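PDB 2O0M: transcriptional regulator, SorC family from Enterococcus faecalis, which probably regulates transcription by binding DNA, with a putative sugar-binding domain likely to respond to a carbohydrate effector. Local coordinates for residues A[128-131]-A[132-136]; A[229-232]-A[233-236]; A[322-325]-A[326-329]. One frame throughout, in Å; residues are numbered along the deposited sequence.

Interaction 1: A[128-131]-A[132-136]; sequences GDVL and TNTLN
Thr132 and Thr134 each turn the hydroxyl back on the helix that carries them, a threonine hydroxyl-to-backbone i to i-4 bond made twice within alpha-helix 122-138 of a Rossmann-like domain; each hydroxyl shares its carbonyl with the N-H of the same threonine. Gly128 O is gripped twice: Thr132 N lies 2.9 Å from it, and Thr132 OG1, also at 2.9 Å from Gly128 O, comes in from the opposite face of the carbonyl plane. The torsion behind this sets OG1 beside the backbone N, chi1 -60°, where it can bend back to the preceding turn; OG1 is also hydrogen-bonded to Gly162 N in a neighbouring loop. Thr134 repeats the scheme on Val130 O, with OG1 at 2.8 Å from that oxygen and lying 42° out of its plane, off the lone-pair directions.

On the exposed side, Asp129 O accepts from Asn133 N and also from a water, which donates in turn to Asn133 OD1 at 2.7 Å and so bridges the main chain to the amide.

The sheet-facing side is largely apolar. Val130 lies against Ile111, Val113 and Ile330, and its CG1 passes 4.0 Å from Thr134 OG1. Leu131 and Leu135 pack obliquely one turn apart, Leu131 over Val240 and Leu135 over Cys238, so the helix lies across the sheet, reaching strands 109-113, 328-332 and 238-245. A chi1 of -177° sends Leu131 CG straight out from the helix, and Leu135 leans back over it, bringing Leu131 CD1 to 3.8 Å from Leu135 CG.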
# COMPACT_ATOMS: atom_id res chain seq x y z
N GLY A 128 -9.95 -5.76 6.56
CA GLY A 128 -9.28 -7.07 6.59
C GLY A 128 -10.13 -8.16 5.98
O GLY A 128 -9.67 -8.94 5.16
N ASP A 129 -11.38 -8.23 6.39
CA ASP A 129 -12.34 -9.19 5.82
C ASP A 129 -12.46 -9.00 4.31
O ASP A 129 -12.43 -9.97 3.54
CB ASP A 129 -13.73 -9.02 6.45
CG ASP A 129 -13.85 -9.68 7.81
OD1 ASP A 129 -12.93 -10.40 8.24
OD2 ASP A 129 -14.91 -9.50 8.45
N VAL A 130 -12.60 -7.74 3.89
CA VAL A 130 -12.82 -7.43 2.48
C VAL A 130 -11.57 -7.77 1.68
O VAL A 130 -11.66 -8.36 0.60
CB VAL A 130 -13.20 -5.93 2.28
CG1 VAL A 130 -13.29 -5.58 0.80
CG2 VAL A 130 -14.54 -5.63 2.97
N LEU A 131 -10.39 -7.44 2.21
CA LEU A 131 -9.17 -7.81 1.49
C LEU A 131 -9.05 -9.32 1.37
O LEU A 131 -8.67 -9.85 0.32
CB LEU A 131 -7.91 -7.22 2.13
CG LEU A 131 -6.61 -7.53 1.36
CD1 LEU A 131 -6.68 -6.95 -0.03
CD2 LEU A 131 -5.39 -7.01 2.11
N THR A 132 -9.37 -10.03 2.45
CA THR A 132 -9.31 -11.49 2.42
C THR A 132 -10.21 -12.04 1.29
O THR A 132 -9.78 -12.84 0.46
CB THR A 132 -9.68 -12.09 3.78
OG1 THR A 132 -8.75 -11.61 4.75
CG2 THR A 132 -9.60 -13.61 3.75
N ASN A 133 -11.45 -11.58 1.25
CA ASN A 133 -12.39 -12.05 0.24
C ASN A 133 -11.94 -11.68 -1.17
O ASN A 133 -12.05 -12.49 -2.11
CB ASN A 133 -13.79 -11.50 0.54
CG ASN A 133 -14.36 -12.08 1.82
OD1 ASN A 133 -14.01 -13.20 2.23
ND2 ASN A 133 -15.24 -11.33 2.46
N THR A 134 -11.37 -10.49 -1.29
CA THR A 134 -10.90 -9.97 -2.57
C THR A 134 -9.71 -10.79 -3.09
O THR A 134 -9.71 -11.22 -4.23
CB THR A 134 -10.51 -8.49 -2.42
OG1 THR A 134 -11.69 -7.72 -2.13
CG2 THR A 134 -9.87 -7.95 -3.69
N LEU A 135 -8.71 -11.01 -2.24
CA LEU A 135 -7.57 -11.84 -2.63
C LEU A 135 -7.95 -13.31 -2.83
O LEU A 135 -7.37 -13.99 -3.67
CB LEU A 135 -6.42 -11.71 -1.63
CG LEU A 135 -5.81 -10.30 -1.49
CD1 LEU A 135 -4.67 -10.35 -0.54
CD2 LEU A 135 -5.37 -9.71 -2.84
N ASN A 136 -8.93 -13.81 -2.08
CA ASN A 136 -9.37 -15.18 -2.29
C ASN A 136 -9.94 -15.35 -3.70
O ASN A 136 -9.69 -16.35 -4.37
CB ASN A 136 -10.43 -15.56 -1.27
CG ASN A 136 -10.92 -16.98 -1.43
OD1 ASN A 136 -10.13 -17.89 -1.65
ND2 ASN A 136 -12.23 -17.18 -1.34
O HOH W 1 -13.47 -12.42 4.75

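Interaction 2: A[229-232]-A[233-236]; sequences VLTL and ISHA
Thr231 and His235 meet where helix 224-234 ends: the bond from Ile233 N to Val229 O is still a regular helical one, but His235, the first residue to leave helical phi/psi, gives its N-H to Leu232 O at 3.1 Å and only weakly to Thr231 O. Ser234 adds a side-chain bond. Its OG sits between the backbone N and the carbonyl carbon, chi1 76°, and from there donates to Thr231 O at a short 2.6 Å, meeting the oxygen from 16° outside the carbonyl plane. The same hydroxyl lies over one face of the His235 ring, 3.5 Å above its plane and offset toward the rim.

The imidazole runs alongside Thr231, both side chains pointing the same way, and His235 CD2 lies 3.7 Å from Thr231 CG2. Thr231 OG1 is hydrogen-bonded to Gln227 O, one turn earlier in the helix.

On the buried flank, Ile233 sends CG1 back along the helix, and its CD1 reaches 4.0 Å from Val229 CG1 and 4.4 Å from Leu230 CD2. Ile233 also touches Val174, Leu232 lies on Leu172, and Ala236 turns into the sheet against Thr145 and Ala147. This is a helix C-terminus running into strand 238-245, one of the alpha-to-beta connections of a Rossmann-like alpha/beta domain.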
# COMPACT_ATOMS: atom_id res chain seq x y z
N VAL A 229 15.54 -11.21 -2.35
CA VAL A 229 14.27 -10.60 -1.97
C VAL A 229 13.86 -9.48 -2.94
O VAL A 229 12.68 -9.40 -3.31
CB VAL A 229 14.25 -10.13 -0.50
CG1 VAL A 229 12.91 -9.46 -0.15
CG2 VAL A 229 14.49 -11.32 0.43
N LEU A 230 14.81 -8.65 -3.37
CA LEU A 230 14.51 -7.62 -4.37
C LEU A 230 13.99 -8.24 -5.67
O LEU A 230 13.09 -7.71 -6.30
CB LEU A 230 15.73 -6.72 -4.65
CG LEU A 230 16.14 -5.79 -3.50
CD1 LEU A 230 17.47 -5.14 -3.82
CD2 LEU A 230 15.06 -4.73 -3.20
N THR A 231 14.53 -9.40 -6.03
CA THR A 231 14.06 -10.11 -7.22
C THR A 231 12.64 -10.63 -7.02
O THR A 231 11.80 -10.49 -7.91
CB THR A 231 15.04 -11.23 -7.62
OG1 THR A 231 16.30 -10.64 -7.94
CG2 THR A 231 14.54 -12.02 -8.82
N LEU A 232 12.36 -11.22 -5.85
CA LEU A 232 11.01 -11.67 -5.52
C LEU A 232 10.03 -10.52 -5.65
O LEU A 232 8.96 -10.65 -6.25
CB LEU A 232 10.95 -12.26 -4.10
CG LEU A 232 11.56 -13.66 -3.93
CD1 LEU A 232 11.81 -13.97 -2.46
CD2 LEU A 232 10.68 -14.71 -4.56
N ILE A 233 10.40 -9.37 -5.09
CA ILE A 233 9.55 -8.18 -5.16
C ILE A 233 9.30 -7.79 -6.61
O ILE A 233 8.17 -7.48 -6.98
CB ILE A 233 10.15 -6.98 -4.39
CG1 ILE A 233 10.15 -7.28 -2.89
CG2 ILE A 233 9.38 -5.69 -4.70
CD1 ILE A 233 11.13 -6.42 -2.12
N SER A 234 10.35 -7.80 -7.43
CA SER A 234 10.21 -7.43 -8.85
C SER A 234 9.24 -8.33 -9.63
O SER A 234 8.68 -7.90 -10.63
CB SER A 234 11.58 -7.44 -9.55
OG SER A 234 12.00 -8.77 -9.80
N HIS A 235 9.05 -9.56 -9.16
CA HIS A 235 8.15 -10.51 -9.83
C HIS A 235 6.80 -10.64 -9.14
O HIS A 235 6.03 -11.55 -9.45
CB HIS A 235 8.81 -11.88 -9.93
CG HIS A 235 10.02 -11.88 -10.81
ND1 HIS A 235 9.96 -11.57 -12.15
CD2 HIS A 235 11.32 -12.15 -10.54
CE1 HIS A 235 11.18 -11.65 -12.67
NE2 HIS A 235 12.02 -12.00 -11.71
N ALA A 236 6.47 -9.72 -8.23
CA ALA A 236 5.18 -9.77 -7.55
C ALA A 236 4.04 -9.74 -8.58
O ALA A 236 4.09 -8.97 -9.53
CB ALA A 236 5.04 -8.62 -6.60

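Interaction 3: A[322-325]-A[326-329]; sequences NAPK and QTWL
The carboxamide of Gln326 is the flat group that meets the other segment: it folds back on Pro324, whose CB sits over one face of the amide, 3.3 Å from Gln326 OE1 and 3.5 Å from Gln326 CD. Two bends bring it there. CG is held between the backbone N and the carbonyl carbon, chi1 69°, and the chain kinks again at chi2, -92°, returning the amide across the turn. At the far end, NE2 is hydrogen-bonded to Ile300 O and Gln298 O, which hold the amide's rotation in place, while the proline ring packs against Leu297 and Gln298 nearby.

The backbone here makes a type I beta turn from Pro324 to Thr327. Pro324 O takes two donors from Thr327: the N-H at 3.0 Å, well above the carbonyl plane, and OG1 at 2.7 Å, much nearer that plane. OG1 lies beside the backbone N, chi1 -62°, which aims it into the turn and puts it 3.4 Å from Pro324 CD; Ala323 CB is 3.9 Å from the same oxygen. The Thr327 side chain also touches Val303 and Ala305 of strand 302-306.

Lys325, at the turn's exposed corner, has its NZ hydrogen-bonded to Phe105 O. Helix 313-320 is thus joined to strand 328-332 of the parallel sheet through a type I turn closed by a threonine whose N-H and hydroxyl share one carbonyl.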
# COMPACT_ATOMS: atom_id res chain seq x y z
N ASN A 322 -3.73 8.82 -11.29
CA ASN A 322 -2.80 8.07 -12.13
C ASN A 322 -2.58 6.61 -11.71
O ASN A 322 -1.64 5.98 -12.18
CB ASN A 322 -1.45 8.81 -12.21
CG ASN A 322 -0.57 8.61 -10.96
OD1 ASN A 322 -0.98 8.04 -9.93
ND2 ASN A 322 0.67 9.12 -11.05
N ALA A 323 -3.43 6.08 -10.82
CA ALA A 323 -3.35 4.67 -10.41
C ALA A 323 -3.65 3.76 -11.61
O ALA A 323 -4.38 4.17 -12.52
CB ALA A 323 -4.34 4.38 -9.30
N PRO A 324 -3.10 2.53 -11.62
CA PRO A 324 -3.38 1.61 -12.72
C PRO A 324 -4.87 1.36 -12.81
O PRO A 324 -5.54 1.26 -11.79
CB PRO A 324 -2.68 0.31 -12.29
CG PRO A 324 -1.60 0.78 -11.40
CD PRO A 324 -2.18 1.91 -10.64
N LYS A 325 -5.39 1.27 -14.03
CA LYS A 325 -6.83 1.17 -14.20
C LYS A 325 -7.42 -0.11 -13.65
O LYS A 325 -8.61 -0.17 -13.35
CB LYS A 325 -7.23 1.39 -15.67
CG LYS A 325 -6.92 2.78 -16.20
CD LYS A 325 -7.24 3.87 -15.17
CE LYS A 325 -7.39 5.21 -15.78
NZ LYS A 325 -7.93 6.14 -14.76
N GLN A 326 -6.59 -1.13 -13.47
CA GLN A 326 -7.04 -2.40 -12.89
C GLN A 326 -7.17 -2.36 -11.37
O GLN A 326 -7.61 -3.34 -10.77
CB GLN A 326 -6.13 -3.57 -13.28
CG GLN A 326 -4.72 -3.55 -12.66
CD GLN A 326 -3.70 -2.85 -13.53
OE1 GLN A 326 -4.03 -1.91 -14.25
NE2 GLN A 326 -2.45 -3.31 -13.47
N THR A 327 -6.80 -1.24 -10.75
CA THR A 327 -6.82 -1.09 -9.29
C THR A 327 -8.22 -1.39 -8.71
O THR A 327 -9.23 -0.97 -9.27
CB THR A 327 -6.37 0.33 -8.85
OG1 THR A 327 -5.02 0.57 -9.27
CG2 THR A 327 -6.44 0.51 -7.33
N TRP A 328 -8.25 -2.14 -7.62
CA TRP A 328 -9.44 -2.27 -6.78
C TRP A 328 -9.23 -1.31 -5.62
O TRP A 328 -8.19 -1.37 -4.95
CB TRP A 328 -9.59 -3.69 -6.22
CG TRP A 328 -10.04 -4.73 -7.19
CD1 TRP A 328 -9.50 -5.00 -8.41
CD2 TRP A 328 -11.08 -5.69 -6.99
NE1 TRP A 328 -10.17 -6.06 -9.00
CE2 TRP A 328 -11.15 -6.49 -8.15
CE3 TRP A 328 -11.99 -5.93 -5.96
CZ2 TRP A 328 -12.06 -7.52 -8.29
CZ3 TRP A 328 -12.91 -6.96 -6.11
CH2 TRP A 328 -12.93 -7.74 -7.27
N LEU A 329 -10.20 -0.44 -5.36
CA LEU A 329 -10.12 0.48 -4.22
C LEU A 329 -11.07 -0.01 -3.13
O LEU A 329 -12.28 -0.07 -3.34
CB LEU A 329 -10.47 1.91 -4.62
CG LEU A 329 -10.57 2.93 -3.48
CD1 LEU A 329 -9.24 3.10 -2.76
CD2 LEU A 329 -11.06 4.27 -4.00

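All three contacts are local to the chain and belong to one putative sugar-binding domain, where each sits on or leads into an element of its mixed sheet. Interactions 1 and 3 touch directly: Thr134 CG2 lies 3.7 Å from Trp328 CE3, so helix 122-138 packs on Trp328 of the strand that follows the turn at 324-327. Their centres are about 17 Å apart. Interaction 2 stands apart, its centre about 23 Å from that of interaction 1 and about 21 Å from that of interaction 3, but the sheet links them: strand 238-245, which follows interaction 2, also lies against helix 122-138 of interaction 1.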